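Local coordinates for protein histidinol dehydrogenase (Elizabethkingia anophelis NUHP1, PDB 6AN0) that probably catalyses the last step of histidine biosynthesis, the zinc-dependent, two-stage oxidation of L-histidinol to L-histidine with NAD as electron acceptor, at residues F42-N47 with I54-K59. Residues are numbered along the deposited sequence; the frame is centred on the assembly and turned at random. Where two conformers were deposited one is given.
Sequences FEDIKN and INYTKK
Both Asp-44 and Tyr-56 set CG opposite the carbonyl carbon and next to the backbone N (chi1 -74° and -83°), and from there the carboxylate and the phenol meet between two consecutive helices joined by a very short turn. Helix 35-48 and helix 50-61 follow each other in the chain, and along these segments they stand well apart: the nearest CA atoms, those of Asp-44 and Tyr-56, are 9.4 Å from each other. The tyrosine ring spans that separation. Its hydroxyl donates to the acid, Tyr-56 OH lying 2.5 Å from Asp-44 OD2, a very short hydrogen bond. OD2 sits at the edge of the ring, in its plane, while the carboxylate itself is turned 47° from that plane and the two side chains cross at about a right angle. Burial is slight, some 102 Å² over both segments, since Asp-44 and Tyr-56 alone touch.

On the inner side of the helices the contacts are apolar. Ile-45 reaches Ala-52 and Leu-53 on the second helix, and Phe-42 packs edge-to-face on Phe-201, joining helix 35-48 to helix 192-201. Tyr-56 gives the link from helix 50-61 by touching Gln-194 of that same helix, a predicted NAD-binding residue, which places the contact beside the predicted NAD site. On the ring, the CE1 edge faces the acid: Tyr-56 CE1 lies 3.5 Å from Asp-44 OD2 and 3.8 Å from the methylene carbon Asp-44 CB.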
loop_
_atom_site.group_PDB
_atom_site.type_symbol
_atom_site.label_atom_id
_atom_site.label_comp_id
_atom_site.label_asym_id
_atom_site.label_seq_id
_atom_site.Cartn_x
_atom_site.Cartn_y
_atom_site.Cartn_z
ATOM N N PHE A 42 -4.722 23.717 3.310
ATOM C CA PHE A 42 -4.325 23.300 1.966
ATOM C C PHE A 42 -4.618 24.391 0.933
ATOM O O PHE A 42 -3.814 24.621 0.020
ATOM C CB PHE A 42 -5.037 21.990 1.590
ATOM C CG PHE A 42 -4.437 20.742 2.231
ATOM C CD1 PHE A 42 -4.886 19.485 1.859
ATOM C CD2 PHE A 42 -3.431 20.830 3.194
ATOM C CE1 PHE A 42 -4.351 18.330 2.435
ATOM C CE2 PHE A 42 -2.884 19.688 3.770
ATOM C CZ PHE A 42 -3.346 18.423 3.378
ATOM N N GLU A 43 -5.770 25.062 1.051
ATOM C CA GLU A 43 -6.088 26.155 0.133
ATOM C C GLU A 43 -5.069 27.286 0.253
ATOM O O GLU A 43 -4.624 27.843 -0.759
ATOM C CB GLU A 43 -7.500 26.676 0.410
ATOM N N ASP A 44 -4.687 27.630 1.490
ATOM C CA ASP A 44 -3.657 28.641 1.712
ATOM C C ASP A 44 -2.315 28.213 1.122
ATOM O O ASP A 44 -1.598 29.035 0.535
ATOM C CB ASP A 44 -3.517 28.921 3.210
ATOM C CG ASP A 44 -4.668 29.751 3.774
ATOM O OD1 ASP A 44 -5.344 30.455 2.999
ATOM O OD2 ASP A 44 -4.888 29.707 5.005
ATOM N N ILE A 45 -1.943 26.934 1.273
ATOM C CA ILE A 45 -0.682 26.465 0.691
ATOM C C ILE A 45 -0.743 26.543 -0.829
ATOM O O ILE A 45 0.223 26.937 -1.488
ATOM C CB ILE A 45 -0.360 25.026 1.157
ATOM C CG1 ILE A 45 0.027 24.987 2.638
ATOM C CG2 ILE A 45 0.746 24.380 0.268
ATOM C CD1 ILE A 45 1.380 25.634 2.969
ATOM N N LYS A 46 -1.882 26.157 -1.409
ATOM C CA LYS A 46 -2.053 26.236 -2.860
ATOM C C LYS A 46 -1.968 27.672 -3.364
ATOM O O LYS A 46 -1.369 27.932 -4.416
ATOM C CB LYS A 46 -3.398 25.628 -3.254
ATOM C CG LYS A 46 -3.369 24.744 -4.475
ATOM C CD LYS A 46 -4.720 24.062 -4.637
ATOM C CE LYS A 46 -5.168 23.437 -3.317
ATOM N NZ LYS A 46 -6.599 23.014 -3.326
ATOM N N ASN A 47 -2.576 28.618 -2.646
ATOM C CA ASN A 47 -2.636 29.984 -3.153
ATOM C C ASN A 47 -1.412 30.812 -2.780
ATOM O O ASN A 47 -0.954 31.624 -3.588
ATOM C CB ASN A 47 -3.901 30.699 -2.653
ATOM C CG ASN A 47 -5.180 30.097 -3.213
ATOM O OD1 ASN A 47 -5.198 29.547 -4.316
ATOM N ND2 ASN A 47 -6.259 30.194 -2.446
ATOM N N ILE A 54 5.437 30.259 5.847
ATOM C CA ILE A 54 6.010 31.166 6.830
ATOM C C ILE A 54 4.929 31.679 7.776
ATOM O O ILE A 54 5.142 31.749 8.989
ATOM C CB ILE A 54 6.769 32.303 6.117
ATOM C CG1 ILE A 54 8.063 31.734 5.515
ATOM C CG2 ILE A 54 7.071 33.460 7.077
ATOM C CD1 ILE A 54 8.786 32.647 4.573
ATOM N N ASN A 55 3.735 31.985 7.250
ATOM C CA ASN A 55 2.681 32.561 8.085
ATOM C C ASN A 55 2.162 31.549 9.103
ATOM O O ASN A 55 1.963 31.887 10.277
ATOM C CB ASN A 55 1.538 33.086 7.202
ATOM C CG ASN A 55 0.691 34.153 7.896
ATOM O OD1 ASN A 55 1.137 34.799 8.847
ATOM N ND2 ASN A 55 -0.533 34.345 7.414
ATOM N N TYR A 56 1.942 30.297 8.674
ATOM C CA TYR A 56 1.509 29.255 9.599
ATOM C C TYR A 56 2.602 28.899 10.596
ATOM O O TYR A 56 2.302 28.556 11.742
ATOM C CB TYR A 56 1.074 27.993 8.832
ATOM C CG TYR A 56 -0.351 28.090 8.337
ATOM C CD1 TYR A 56 -0.645 28.709 7.136
ATOM C CD2 TYR A 56 -1.405 27.589 9.092
ATOM C CE1 TYR A 56 -1.949 28.817 6.691
ATOM C CE2 TYR A 56 -2.710 27.698 8.656
ATOM C CZ TYR A 56 -2.973 28.311 7.453
ATOM O OH TYR A 56 -4.268 28.419 7.008
ATOM N N THR A 57 3.868 28.961 10.185
ATOM C CA THR A 57 4.938 28.700 11.143
ATOM C C THR A 57 4.966 29.776 12.217
ATOM O O THR A 57 5.109 29.476 13.410
ATOM C CB THR A 57 6.273 28.594 10.403
ATOM O OG1 THR A 57 6.191 27.499 9.480
ATOM C CG2 THR A 57 7.413 28.335 11.372
ATOM N N LYS A 58 4.797 31.035 11.808
ATOM C CA LYS A 58 4.668 32.123 12.772
ATOM C C LYS A 58 3.554 31.855 13.768
ATOM O O LYS A 58 3.713 32.099 14.973
ATOM C CB LYS A 58 4.378 33.446 12.065
ATOM C CG LYS A 58 5.539 34.117 11.395
ATOM C CD LYS A 58 5.063 35.414 10.751
ATOM C CE LYS A 58 4.206 36.230 11.727
ATOM N NZ LYS A 58 3.624 37.464 11.118
ATOM N N LYS A 59 2.412 31.361 13.281
ATOM C CA LYS A 59 1.224 31.228 14.117
ATOM C C LYS A 59 1.348 30.063 15.088
ATOM O O LYS A 59 0.985 30.184 16.259
ATOM C CB LYS A 59 -0.016 31.058 13.234
ATOM C CG LYS A 59 -1.297 30.801 14.026
ATOM C CD LYS A 59 -2.558 30.991 13.168
ATOM C CE LYS A 59 -3.801 30.476 13.886
ATOM N NZ LYS A 59 -5.073 30.783 13.166
#